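Local coordinates for suppressor protein MPT5 (Saccharomyces cerevisiae, PDB 5BZ1), which binds 3'-UTR elements of target mRNAs through its Pumilio-repeat RNA-binding domain, the part in this structure, and so regulates gene expression post-transcriptionally, at residues A[73-78]-A[108-113]; A[104-109]-A[149-154]; A[204-209]-A[238-243]; A[194-199]-A[228-233]. One frame throughout, in Å; residues are numbered along the deposited sequence.

Contact 1. Residues A[73-78]-A[108-113]; sequences LTAEQK and TVDNEV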
loop_
_atom_site.group_PDB
_atom_site.type_symbol
_atom_site.label_atom_id
_atom_site.label_comp_id
_atom_site.label_asym_id
_atom_site.label_seq_id
_atom_site.Cartn_x
_atom_site.Cartn_y
_atom_site.Cartn_z
ATOM N N LEU A 73 24.313 22.188 0.504
ATOM C CA LEU A 73 24.373 22.618 1.905
ATOM C C LEU A 73 25.286 21.734 2.757
ATOM O O LEU A 73 25.332 20.517 2.575
ATOM C CB LEU A 73 22.972 22.639 2.531
ATOM C CG LEU A 73 21.955 23.672 2.040
ATOM C CD1 LEU A 73 20.631 23.532 2.785
ATOM C CD2 LEU A 73 22.500 25.079 2.189
ATOM N N THR A 74 26.016 22.353 3.683
ATOM C CA THR A 74 26.769 21.606 4.686
ATOM C C THR A 74 25.769 20.940 5.620
ATOM O O THR A 74 24.594 21.300 5.625
ATOM C CB THR A 74 27.667 22.526 5.526
ATOM O OG1 THR A 74 26.850 23.437 6.271
ATOM C CG2 THR A 74 28.630 23.315 4.638
ATOM N N ALA A 75 26.233 19.977 6.412
ATOM C CA ALA A 75 25.369 19.322 7.388
ATOM C C ALA A 75 24.821 20.336 8.387
ATOM O O ALA A 75 23.648 20.277 8.759
ATOM C CB ALA A 75 26.117 18.224 8.107
ATOM N N GLU A 76 25.679 21.256 8.822
ATOM C CA GLU A 76 25.262 22.324 9.726
ATOM C C GLU A 76 24.154 23.173 9.110
ATOM O O GLU A 76 23.144 23.447 9.759
ATOM C CB GLU A 76 26.448 23.217 10.099
ATOM C CG GLU A 76 27.065 22.904 11.450
ATOM C CD GLU A 76 27.940 24.034 11.967
ATOM O OE1 GLU A 76 28.518 24.771 11.139
ATOM O OE2 GLU A 76 28.043 24.184 13.203
ATOM N N GLN A 77 24.352 23.588 7.861
ATOM C CA GLN A 77 23.373 24.412 7.157
ATOM C C GLN A 77 22.027 23.705 6.982
ATOM O O GLN A 77 20.974 24.323 7.134
ATOM C CB GLN A 77 23.920 24.868 5.797
ATOM C CG GLN A 77 24.947 26.005 5.872
ATOM C CD GLN A 77 25.675 26.229 4.553
ATOM O OE1 GLN A 77 25.762 25.328 3.717
ATOM N NE2 GLN A 77 26.201 27.436 4.364
ATOM N N LYS A 78 22.055 22.413 6.664
ATOM C CA LYS A 78 20.810 21.673 6.457
ATOM C C LYS A 78 20.064 21.424 7.772
ATOM O O LYS A 78 18.833 21.456 7.814
ATOM C CB LYS A 78 21.057 20.357 5.708
ATOM C CG LYS A 78 19.784 19.551 5.452
ATOM C CD LYS A 78 20.019 18.414 4.466
ATOM C CE LYS A 78 20.272 18.948 3.068
ATOM N NZ LYS A 78 20.963 17.944 2.216
ATOM N N THR A 108 17.579 13.980 1.021
ATOM C CA THR A 108 18.988 14.333 1.191
ATOM C C THR A 108 19.404 14.611 2.638
ATOM O O THR A 108 20.341 15.377 2.868
ATOM C CB THR A 108 19.369 15.564 0.336
ATOM O OG1 THR A 108 18.577 16.692 0.730
ATOM C CG2 THR A 108 19.145 15.282 -1.140
ATOM N N VAL A 109 18.720 14.002 3.605
ATOM C CA VAL A 109 19.124 14.154 5.008
ATOM C C VAL A 109 20.537 13.614 5.229
ATOM O O VAL A 109 20.923 12.609 4.627
ATOM C CB VAL A 109 18.150 13.472 5.994
ATOM C CG1 VAL A 109 16.847 14.248 6.085
ATOM C CG2 VAL A 109 17.896 12.022 5.592
ATOM N N ASP A 110 21.302 14.288 6.085
ATOM C CA ASP A 110 22.697 13.930 6.317
ATOM C C ASP A 110 22.861 12.946 7.467
ATOM O O ASP A 110 23.784 12.126 7.467
ATOM C CB ASP A 110 23.521 15.182 6.626
ATOM C CG ASP A 110 23.570 16.151 5.468
ATOM O OD1 ASP A 110 23.997 15.743 4.367
ATOM O OD2 ASP A 110 23.174 17.321 5.659
ATOM N N ASN A 111 21.973 13.031 8.453
ATOM C CA ASN A 111 22.151 12.278 9.689
ATOM C C ASN A 111 20.857 12.070 10.474
ATOM O O ASN A 111 19.792 12.568 10.095
ATOM C CB ASN A 111 23.190 12.975 10.576
ATOM C CG ASN A 111 22.835 14.428 10.859
ATOM O OD1 ASN A 111 21.725 14.734 11.298
ATOM N ND2 ASN A 111 23.774 15.332 10.591
ATOM N N GLU A 112 20.983 11.352 11.587
ATOM C CA GLU A 112 19.859 10.994 12.446
ATOM C C GLU A 112 19.206 12.220 13.086
ATOM O O GLU A 112 17.982 12.266 13.253
ATOM C CB GLU A 112 20.346 10.042 13.540
ATOM C CG GLU A 112 19.247 9.422 14.391
ATOM C CD GLU A 112 18.857 8.040 13.913
ATOM O OE1 GLU A 112 19.284 7.661 12.802
ATOM O OE2 GLU A 112 18.134 7.331 14.644
ATOM N N VAL A 113 20.029 13.199 13.455
ATOM C CA VAL A 113 19.540 14.434 14.057
ATOM C C VAL A 113 18.492 15.101 13.167
ATOM O O VAL A 113 17.421 15.488 13.639
ATOM C CB VAL A 113 20.695 15.415 14.336
ATOM C CG1 VAL A 113 20.158 16.767 14.790
ATOM C CG2 VAL A 113 21.639 14.834 15.380
HETATM O O HOH W 1 23.385 18.557 3.418
#
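K78 sends its ammonium nitrogen across to T108, where NZ donates to the backbone O at 2.7 Å. The C=O...N angle is 136° and the nitrogen is tilted 35° from the carbonyl plane. A weak second bond, from K78 NZ to T108 OG1, measures 3.1 Å; that hydroxyl has its main partner in K104 O. Water 1 extends the network: it accepts from K78 NZ (2.8 Å) and donates to D110 OD2 (2.6 Å) and to L73 O. The carboxylate is coupled to the lysine through water, since K78 NZ and D110 OD2 stand 4.1 Å apart, beyond a salt bridge. Along the aliphatic part of the lysine, K78 CD lies 3.5 Å from D110 OD2, and the same oxygen reaches A75 CA at 3.4 Å in helix 75-85, whose N-cap is T74 in a capping box with Q77. With CG anti to the backbone N (chi1 -179°) and a bend at chi3, the lysine brings NZ to T108. A methionine here would probably leave T108 O and the bridging water without their cationic donor. As NZ also donates to C70 O, one buried lysine ties together several backbone carbonyls of Pumilio repeats 2 and 3.

Contact 2. Residues A[104-109]-A[149-154]; sequences KIIDTV and IFKFSP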
loop_
_atom_site.group_PDB
_atom_site.type_symbol
_atom_site.label_atom_id
_atom_site.label_comp_id
_atom_site.label_asym_id
_atom_site.label_seq_id
_atom_site.Cartn_x
_atom_site.Cartn_y
_atom_site.Cartn_z
ATOM N N LYS A 104 12.517 16.605 -1.379
ATOM C CA LYS A 104 13.945 16.747 -1.653
ATOM C C LYS A 104 14.751 16.803 -0.355
ATOM O O LYS A 104 15.810 16.182 -0.244
ATOM C CB LYS A 104 14.213 18.001 -2.490
ATOM C CG LYS A 104 15.665 18.146 -2.935
ATOM C CD LYS A 104 16.125 16.918 -3.719
ATOM C CE LYS A 104 17.598 17.011 -4.113
ATOM N NZ LYS A 104 17.847 18.031 -5.164
ATOM N N ILE A 105 14.236 17.546 0.623
ATOM C CA ILE A 105 14.888 17.665 1.924
ATOM C C ILE A 105 15.025 16.301 2.601
ATOM O O ILE A 105 16.116 15.924 3.037
ATOM C CB ILE A 105 14.132 18.646 2.842
ATOM C CG1 ILE A 105 14.286 20.079 2.321
ATOM C CG2 ILE A 105 14.643 18.555 4.274
ATOM C CD1 ILE A 105 13.438 21.102 3.058
ATOM N N ILE A 106 13.917 15.567 2.680
ATOM C CA ILE A 106 13.924 14.210 3.222
ATOM C C ILE A 106 14.899 13.326 2.450
ATOM O O ILE A 106 15.640 12.538 3.040
ATOM C CB ILE A 106 12.512 13.576 3.167
ATOM C CG1 ILE A 106 11.566 14.296 4.128
ATOM C CG2 ILE A 106 12.560 12.086 3.500
ATOM C CD1 ILE A 106 10.101 14.003 3.872
ATOM N N ASP A 107 14.899 13.466 1.128
ATOM C CA ASP A 107 15.711 12.616 0.260
ATOM C C ASP A 107 17.210 12.831 0.458
ATOM O O ASP A 107 18.016 11.963 0.111
ATOM C CB ASP A 107 15.346 12.861 -1.204
ATOM C CG ASP A 107 15.776 11.726 -2.112
ATOM O OD1 ASP A 107 15.473 10.556 -1.793
ATOM O OD2 ASP A 107 16.417 12.003 -3.147
ATOM N N THR A 108 17.579 13.980 1.021
ATOM C CA THR A 108 18.988 14.333 1.191
ATOM C C THR A 108 19.404 14.611 2.638
ATOM O O THR A 108 20.341 15.377 2.868
ATOM C CB THR A 108 19.369 15.564 0.336
ATOM O OG1 THR A 108 18.577 16.692 0.730
ATOM C CG2 THR A 108 19.145 15.282 -1.140
ATOM N N VAL A 109 18.720 14.002 3.605
ATOM C CA VAL A 109 19.124 14.154 5.008
ATOM C C VAL A 109 20.537 13.614 5.229
ATOM O O VAL A 109 20.923 12.609 4.627
ATOM C CB VAL A 109 18.150 13.472 5.994
ATOM C CG1 VAL A 109 16.847 14.248 6.085
ATOM C CG2 VAL A 109 17.896 12.022 5.592
ATOM N N ILE A 149 8.369 6.937 4.203
ATOM C CA ILE A 149 8.248 5.489 4.280
ATOM C C ILE A 149 9.438 4.777 3.635
ATOM O O ILE A 149 9.907 3.757 4.140
ATOM C CB ILE A 149 6.913 5.023 3.651
ATOM C CG1 ILE A 149 5.744 5.350 4.584
ATOM C CG2 ILE A 149 6.931 3.537 3.352
ATOM C CD1 ILE A 149 4.372 5.080 3.978
ATOM N N PHE A 150 9.941 5.326 2.533
ATOM C CA PHE A 150 11.049 4.696 1.819
ATOM C C PHE A 150 12.433 5.177 2.252
ATOM O O PHE A 150 13.427 4.482 2.039
ATOM C CB PHE A 150 10.880 4.861 0.308
ATOM C CG PHE A 150 9.780 4.014 -0.270
ATOM C CD1 PHE A 150 9.928 2.637 -0.372
ATOM C CD2 PHE A 150 8.598 4.594 -0.711
ATOM C CE1 PHE A 150 8.916 1.851 -0.903
ATOM C CE2 PHE A 150 7.584 3.818 -1.243
ATOM C CZ PHE A 150 7.742 2.444 -1.340
ATOM N N LYS A 151 12.496 6.359 2.858
ATOM C CA LYS A 151 13.778 6.945 3.258
ATOM C C LYS A 151 14.140 6.646 4.720
ATOM O O LYS A 151 15.306 6.415 5.042
ATOM C CB LYS A 151 13.761 8.461 3.021
ATOM C CG LYS A 151 15.070 9.176 3.339
ATOM C CD LYS A 151 16.177 8.798 2.352
ATOM C CE LYS A 151 17.445 9.609 2.612
ATOM N NZ LYS A 151 18.530 9.274 1.650
ATOM N N PHE A 152 13.139 6.647 5.599
ATOM C CA PHE A 152 13.384 6.515 7.034
ATOM C C PHE A 152 13.277 5.073 7.522
ATOM O O PHE A 152 12.631 4.236 6.886
ATOM C CB PHE A 152 12.402 7.380 7.829
ATOM C CG PHE A 152 12.539 8.860 7.576
ATOM C CD1 PHE A 152 13.702 9.390 7.021
ATOM C CD2 PHE A 152 11.505 9.724 7.910
ATOM C CE1 PHE A 152 13.822 10.759 6.793
ATOM C CE2 PHE A 152 11.618 11.091 7.689
ATOM C CZ PHE A 152 12.778 11.610 7.129
ATOM N N SER A 153 13.912 4.793 8.658
ATOM C CA SER A 153 13.766 3.500 9.322
ATOM C C SER A 153 12.348 3.344 9.861
ATOM O O SER A 153 11.752 4.316 10.335
ATOM C CB SER A 153 14.753 3.381 10.481
ATOM O OG SER A 153 14.545 2.178 11.199
ATOM N N PRO A 154 11.800 2.120 9.790
ATOM C CA PRO A 154 10.472 1.821 10.342
ATOM C C PRO A 154 10.348 2.177 11.825
ATOM O O PRO A 154 9.233 2.389 12.299
ATOM C CB PRO A 154 10.347 0.307 10.140
ATOM C CG PRO A 154 11.158 0.046 8.906
ATOM C CD PRO A 154 12.342 0.985 9.020
HETATM O O HOH W 2 20.442 11.278 2.430
#
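K151 lays its methylene chain over the last turn of helix 98-107, its CG 3.8 Å from I106 CG2 and 3.4 Å from the backbone O of I106. The chain leaves with CG anti to the backbone N (chi1 -177°), bends once at chi2, and then runs straight, so that CE passes the end of the helix and NZ arrives at D107. There NZ donates to D107 O at 3.1 Å, from above the carbonyl plane (52° out of it) and not along a lone pair. Water 2 accepts from K151 NZ at 2.9 Å and donates to V109 O, joining the lysine to the backbone on the far side of T108. The D107 carboxylate does not pair with this lysine; its OD1 makes a long, weak ion pair with K147.

Beneath the polar bridge is an apolar layer. The ring of F152 crosses the I106 side chain at about a right angle, bringing CZ within 3.7 Å of I106 CG2. V109 CG2 meets the same ring at its edge, near the plane, and also lies 3.9 Å from K151 CE, the two side chains running past one another in opposite directions. Helix 112-121 extends this core through I115, which touches both V109 and F152. The ends of helices 98-107 and 141-151 are therefore joined side by side, a junction between Pumilio repeats 3 and 4 of the kind that builds the all-helical solenoid of PUF proteins.

Contact 3. Residues A[204-209]-A[238-243]; sequences QFLPGL and NRLSNE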
loop_
_atom_site.group_PDB
_atom_site.type_symbol
_atom_site.label_atom_id
_atom_site.label_comp_id
_atom_site.label_asym_id
_atom_site.label_seq_id
_atom_site.Cartn_x
_atom_site.Cartn_y
_atom_site.Cartn_z
ATOM N N GLN A 204 -11.078 -5.711 12.169
ATOM C CA GLN A 204 -12.167 -5.103 12.931
ATOM C C GLN A 204 -13.188 -4.420 12.021
ATOM O O GLN A 204 -14.395 -4.486 12.267
ATOM C CB GLN A 204 -11.612 -4.100 13.948
ATOM C CG GLN A 204 -12.684 -3.277 14.660
ATOM C CD GLN A 204 -12.123 -2.362 15.737
ATOM O OE1 GLN A 204 -10.928 -2.391 16.035
ATOM N NE2 GLN A 204 -12.990 -1.545 16.331
ATOM N N PHE A 205 -12.699 -3.782 10.960
ATOM C CA PHE A 205 -13.560 -3.038 10.048
ATOM C C PHE A 205 -13.673 -3.704 8.681
ATOM O O PHE A 205 -13.904 -3.038 7.672
ATOM C CB PHE A 205 -13.048 -1.606 9.895
ATOM C CG PHE A 205 -13.158 -0.790 11.148
ATOM C CD1 PHE A 205 -14.332 -0.111 11.446
ATOM C CD2 PHE A 205 -12.095 -0.707 12.032
ATOM C CE1 PHE A 205 -14.440 0.641 12.603
ATOM C CE2 PHE A 205 -12.194 0.043 13.190
ATOM C CZ PHE A 205 -13.369 0.717 13.478
ATOM N N LEU A 206 -13.520 -5.024 8.665
ATOM C CA LEU A 206 -13.604 -5.821 7.441
ATOM C C LEU A 206 -14.839 -5.565 6.552
ATOM O O LEU A 206 -14.696 -5.461 5.328
ATOM C CB LEU A 206 -13.474 -7.311 7.772
ATOM C CG LEU A 206 -13.227 -8.275 6.616
ATOM C CD1 LEU A 206 -11.949 -7.908 5.894
ATOM C CD2 LEU A 206 -13.137 -9.690 7.142
ATOM N N PRO A 207 -16.050 -5.469 7.151
ATOM C CA PRO A 207 -17.224 -5.265 6.291
ATOM C C PRO A 207 -17.183 -3.963 5.488
ATOM O O PRO A 207 -17.788 -3.903 4.417
ATOM C CB PRO A 207 -18.386 -5.224 7.289
ATOM C CG PRO A 207 -17.905 -6.004 8.463
ATOM C CD PRO A 207 -16.444 -5.667 8.559
ATOM N N GLY A 208 -16.487 -2.945 5.987
ATOM C CA GLY A 208 -16.400 -1.679 5.279
ATOM C C GLY A 208 -15.243 -1.632 4.294
ATOM O O GLY A 208 -15.026 -0.619 3.623
ATOM N N LEU A 209 -14.504 -2.734 4.202
ATOM C CA LEU A 209 -13.304 -2.792 3.377
ATOM C C LEU A 209 -13.414 -3.817 2.250
ATOM O O LEU A 209 -12.958 -3.574 1.131
ATOM C CB LEU A 209 -12.086 -3.130 4.241
ATOM C CG LEU A 209 -11.680 -2.135 5.329
ATOM C CD1 LEU A 209 -10.450 -2.627 6.077
ATOM C CD2 LEU A 209 -11.423 -0.772 4.724
ATOM N N ASN A 238 -13.529 -16.872 9.558
ATOM C CA ASN A 238 -14.498 -16.809 10.650
ATOM C C ASN A 238 -15.443 -15.616 10.508
ATOM O O ASN A 238 -16.640 -15.726 10.770
ATOM C CB ASN A 238 -13.789 -16.764 12.006
ATOM C CG ASN A 238 -13.084 -18.065 12.341
ATOM O OD1 ASN A 238 -13.363 -19.105 11.746
ATOM N ND2 ASN A 238 -12.168 -18.014 13.304
ATOM N N ARG A 239 -14.895 -14.482 10.081
ATOM C CA ARG A 239 -15.666 -13.249 9.952
ATOM C C ARG A 239 -16.552 -13.229 8.707
ATOM O O ARG A 239 -17.538 -12.492 8.653
ATOM C CB ARG A 239 -14.729 -12.034 9.936
ATOM C CG ARG A 239 -14.937 -11.069 11.098
ATOM C CD ARG A 239 -14.305 -9.709 10.833
ATOM N NE ARG A 239 -14.790 -8.689 11.762
ATOM C CZ ARG A 239 -15.982 -8.104 11.670
ATOM N NH1 ARG A 239 -16.818 -8.444 10.698
ATOM N NH2 ARG A 239 -16.346 -7.185 12.553
ATOM N N LEU A 240 -16.207 -14.049 7.716
ATOM C CA LEU A 240 -16.831 -13.965 6.396
ATOM C C LEU A 240 -17.599 -15.199 5.929
ATOM O O LEU A 240 -18.424 -15.091 5.023
ATOM C CB LEU A 240 -15.771 -13.651 5.348
ATOM C CG LEU A 240 -14.984 -12.376 5.599
ATOM C CD1 LEU A 240 -13.827 -12.305 4.627
ATOM C CD2 LEU A 240 -15.898 -11.168 5.475
ATOM N N SER A 241 -17.314 -16.358 6.519
ATOM C CA SER A 241 -17.859 -17.632 6.038
ATOM C C SER A 241 -19.369 -17.606 5.824
ATOM O O SER A 241 -19.871 -18.164 4.848
ATOM C CB SER A 241 -17.493 -18.775 6.986
ATOM O OG SER A 241 -17.985 -18.534 8.291
ATOM N N ASN A 242 -20.084 -16.946 6.731
ATOM C CA ASN A 242 -21.539 -16.861 6.656
ATOM C C ASN A 242 -22.045 -16.000 5.493
ATOM O O ASN A 242 -23.207 -16.106 5.102
ATOM C CB ASN A 242 -22.112 -16.352 7.984
ATOM C CG ASN A 242 -22.095 -17.411 9.075
ATOM O OD1 ASN A 242 -22.314 -18.594 8.812
ATOM N ND2 ASN A 242 -21.837 -16.987 10.310
ATOM N N GLU A 243 -21.175 -15.151 4.949
ATOM C CA GLU A 243 -21.531 -14.291 3.821
ATOM C C GLU A 243 -20.727 -14.638 2.569
ATOM O O GLU A 243 -20.648 -13.837 1.639
ATOM C CB GLU A 243 -21.292 -12.814 4.160
ATOM C CG GLU A 243 -22.389 -12.133 4.965
ATOM C CD GLU A 243 -22.166 -10.633 5.092
ATOM O OE1 GLU A 243 -21.221 -10.115 4.456
ATOM O OE2 GLU A 243 -22.933 -9.972 5.823
#
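At the boundary between Pumilio repeats 6 and 7, the turn that follows helix 192-204 packs against the end of helix 229-240, with R239 and L240 meeting L206 and P207. The leucines reach toward each other tip to tip: L206 CD2 is 3.5 Å from L240 CD2 and 3.6 Å from L240 CG. L206 gets there with CG anti to its backbone N (chi1 -167°), which turns the isobutyl group toward L240.

R239 supplies the other half of the contact. Its chain is extended from CG to NE and passes alongside L206, with CD 3.9 Å from L206 CD2 and 4.0 Å from L206 CB. At the end of this arm the guanidinium presents one face to the proline ring: P207 CD lies over that face, 4.0 Å from R239 CZ, and P207 CG approaches R239 NH1 to 3.5 Å. The two side chains cross at about a right angle. Q204 O is 3.3 Å from R239 NH2, yet the angle is too poor for a hydrogen bond; what holds the arginine across this contact is packing on L206 and P207.

Several neighbours complete the setting. R239 also touches V203 of helix 192-204, and L240 touches I210 in the loop before helix 215-223. From the same turn, F205 and L209 pack on helix 169-174, so the segment 204-209 lies between that helix and the end of helix 229-240.

Contact 4. Residues A[194-199]-A[228-233]; sequences QIFKIS and LDFYLL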
loop_
_atom_site.group_PDB
_atom_site.type_symbol
_atom_site.label_atom_id
_atom_site.label_comp_id
_atom_site.label_asym_id
_atom_site.label_seq_id
_atom_site.Cartn_x
_atom_site.Cartn_y
_atom_site.Cartn_z
ATOM N N GLN A 194 4.312 -3.959 13.532
ATOM C CA GLN A 194 3.548 -2.827 13.014
ATOM C C GLN A 194 2.446 -3.303 12.063
ATOM O O GLN A 194 1.362 -2.725 12.027
ATOM C CB GLN A 194 4.465 -1.811 12.318
ATOM C CG GLN A 194 5.348 -0.992 13.276
ATOM C CD GLN A 194 6.436 -0.222 12.549
ATOM O OE1 GLN A 194 6.834 -0.590 11.444
ATOM N NE2 GLN A 194 6.929 0.847 13.169
ATOM N N ILE A 195 2.733 -4.352 11.293
ATOM C CA ILE A 195 1.730 -4.957 10.416
ATOM C C ILE A 195 0.570 -5.521 11.240
ATOM O O ILE A 195 -0.599 -5.364 10.874
ATOM C CB ILE A 195 2.337 -6.081 9.544
ATOM C CG1 ILE A 195 3.416 -5.527 8.616
ATOM C CG2 ILE A 195 1.260 -6.785 8.724
ATOM C CD1 ILE A 195 4.124 -6.591 7.793
ATOM N N PHE A 196 0.908 -6.179 12.348
ATOM C CA PHE A 196 -0.082 -6.756 13.258
ATOM C C PHE A 196 -1.084 -5.721 13.756
ATOM O O PHE A 196 -2.294 -5.944 13.691
ATOM C CB PHE A 196 0.606 -7.398 14.464
ATOM C CG PHE A 196 1.211 -8.741 14.180
ATOM C CD1 PHE A 196 0.927 -9.414 13.001
ATOM C CD2 PHE A 196 2.059 -9.341 15.103
ATOM C CE1 PHE A 196 1.482 -10.654 12.740
ATOM C CE2 PHE A 196 2.617 -10.582 14.847
ATOM C CZ PHE A 196 2.326 -11.237 13.663
ATOM N N LYS A 197 -0.574 -4.598 14.260
ATOM C CA LYS A 197 -1.422 -3.536 14.798
ATOM C C LYS A 197 -2.406 -3.016 13.753
ATOM O O LYS A 197 -3.566 -2.738 14.062
ATOM C CB LYS A 197 -0.567 -2.390 15.354
ATOM C CG LYS A 197 0.028 -2.683 16.728
ATOM C CD LYS A 197 1.228 -1.795 17.032
ATOM C CE LYS A 197 0.867 -0.319 17.026
ATOM N NZ LYS A 197 -0.071 0.042 18.122
ATOM N N ILE A 198 -1.940 -2.901 12.514
ATOM C CA ILE A 198 -2.776 -2.434 11.414
ATOM C C ILE A 198 -3.790 -3.502 11.004
ATOM O O ILE A 198 -4.948 -3.195 10.714
ATOM C CB ILE A 198 -1.915 -2.015 10.205
ATOM C CG1 ILE A 198 -0.961 -0.888 10.608
ATOM C CG2 ILE A 198 -2.784 -1.581 9.037
ATOM C CD1 ILE A 198 -0.048 -0.412 9.489
ATOM N N SER A 199 -3.350 -4.757 10.990
ATOM C CA SER A 199 -4.213 -5.876 10.625
ATOM C C SER A 199 -5.376 -6.065 11.598
ATOM O O SER A 199 -6.485 -6.409 11.182
ATOM C CB SER A 199 -3.396 -7.160 10.533
ATOM O OG SER A 199 -4.240 -8.294 10.503
ATOM N N LEU A 228 1.681 -13.669 7.981
ATOM C CA LEU A 228 0.355 -13.470 8.564
ATOM C C LEU A 228 -0.513 -14.728 8.469
ATOM O O LEU A 228 -1.571 -14.802 9.102
ATOM C CB LEU A 228 -0.370 -12.307 7.883
ATOM C CG LEU A 228 0.280 -10.925 7.919
ATOM C CD1 LEU A 228 -0.664 -9.868 7.367
ATOM C CD2 LEU A 228 0.705 -10.571 9.328
ATOM N N ASP A 229 -0.060 -15.704 7.685
ATOM C CA ASP A 229 -0.823 -16.925 7.416
ATOM C C ASP A 229 -1.394 -17.593 8.672
ATOM O O ASP A 229 -2.533 -18.062 8.667
ATOM C CB ASP A 229 0.044 -17.937 6.654
ATOM C CG ASP A 229 0.309 -17.523 5.214
ATOM O OD1 ASP A 229 -0.042 -16.383 4.842
ATOM O OD2 ASP A 229 0.883 -18.335 4.457
ATOM N N PHE A 230 -0.607 -17.617 9.745
ATOM C CA PHE A 230 -0.959 -18.372 10.952
ATOM C C PHE A 230 -2.249 -17.909 11.643
ATOM O O PHE A 230 -2.842 -18.665 12.412
ATOM C CB PHE A 230 0.212 -18.394 11.947
ATOM C CG PHE A 230 0.394 -17.109 12.707
ATOM C CD1 PHE A 230 -0.071 -16.989 14.011
ATOM C CD2 PHE A 230 1.033 -16.021 12.123
ATOM C CE1 PHE A 230 0.094 -15.810 14.719
ATOM C CE2 PHE A 230 1.202 -14.837 12.823
ATOM C CZ PHE A 230 0.730 -14.731 14.124
ATOM N N TYR A 231 -2.685 -16.680 11.366
ATOM C CA TYR A 231 -3.919 -16.165 11.959
ATOM C C TYR A 231 -4.909 -15.605 10.934
ATOM O O TYR A 231 -6.119 -15.728 11.113
ATOM C CB TYR A 231 -3.615 -15.100 13.018
ATOM C CG TYR A 231 -3.308 -13.738 12.444
ATOM C CD1 TYR A 231 -4.281 -12.746 12.395
ATOM C CD2 TYR A 231 -2.047 -13.444 11.954
ATOM C CE1 TYR A 231 -4.002 -11.506 11.870
ATOM C CE2 TYR A 231 -1.760 -12.210 11.433
ATOM C CZ TYR A 231 -2.737 -11.247 11.391
ATOM O OH TYR A 231 -2.431 -10.022 10.864
ATOM N N LEU A 232 -4.396 -14.986 9.872
ATOM C CA LEU A 232 -5.240 -14.234 8.942
ATOM C C LEU A 232 -6.277 -15.089 8.209
ATOM O O LEU A 232 -7.414 -14.658 8.025
ATOM C CB LEU A 232 -4.389 -13.451 7.934
ATOM C CG LEU A 232 -5.170 -12.458 7.070
ATOM C CD1 LEU A 232 -5.890 -11.439 7.942
ATOM C CD2 LEU A 232 -4.261 -11.756 6.078
ATOM N N LEU A 233 -5.881 -16.288 7.793
ATOM C CA LEU A 233 -6.781 -17.196 7.082
ATOM C C LEU A 233 -8.022 -17.528 7.911
ATOM O O LEU A 233 -9.148 -17.254 7.496
ATOM C CB LEU A 233 -6.049 -18.481 6.695
ATOM C CG LEU A 233 -4.963 -18.357 5.627
ATOM C CD1 LEU A 233 -4.049 -19.570 5.650
ATOM C CD2 LEU A 233 -5.591 -18.197 4.257
#
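F196 and Y231 approach each other obliquely, ring planes at 88° and centroids 5.8 Å apart; the nearest atoms are F196 CE1 and Y231 CE2 at 3.8 Å. The phenylalanine also meets L228, whose CD2 sits at the ring edge, 3.5 Å from F196 CE1, and F196 CZ lies at the edge of the F230 ring, 3.9 Å from F230 CE2. Y231 CD2 lies over one face of F230, toward the rim, so three aromatic rings form a continuous cluster. L228 further touches I195, L228 CD2 to I195 CG2 at 3.9 Å. An alanine in place of F196 is likely to open a gap beside L228 CD2 and deprive the F230 and Y231 rings of their common neighbour. At the phenol end, Y231 OH and S199 OG share a short hydrogen bond of 2.5 Å, the serine oxygen lying in the plane of the ring; chi1 of S199 (166°) sets OG anti to the backbone N and directs it toward Y231. Segments 194-199 and 229-233 run nearly parallel (7°) with axes 12.4 Å apart. Such parallel helices from successive repeats, here Pumilio 5 and 6, are typical of the PUF solenoid.

In the fold
Contacts 1, 2 and 4 join consecutive Pumilio repeats, 2 to 3, 3 to 4 and 5 to 6; contact 3 lies at the boundary of repeats 6 and 7. Contacts 1 and 2 share T108 and V109, and their centres are 12 Å apart. Contacts 3 and 4 both use helix 229-240, one near each end, with centres 15 Å apart. Between the pairs, contacts 2 and 4 touch through a probable hydrogen bond of 2.9 Å from Q194 NE2 to P154 O, whereas the centres of contacts 1 and 3 lie 47 Å apart. None touches the bound RNA: the nearest atoms are about 13, 8, 9 and 14 Å away for contacts 1 to 4. They belong to the scaffold that carries the RNA-binding surface.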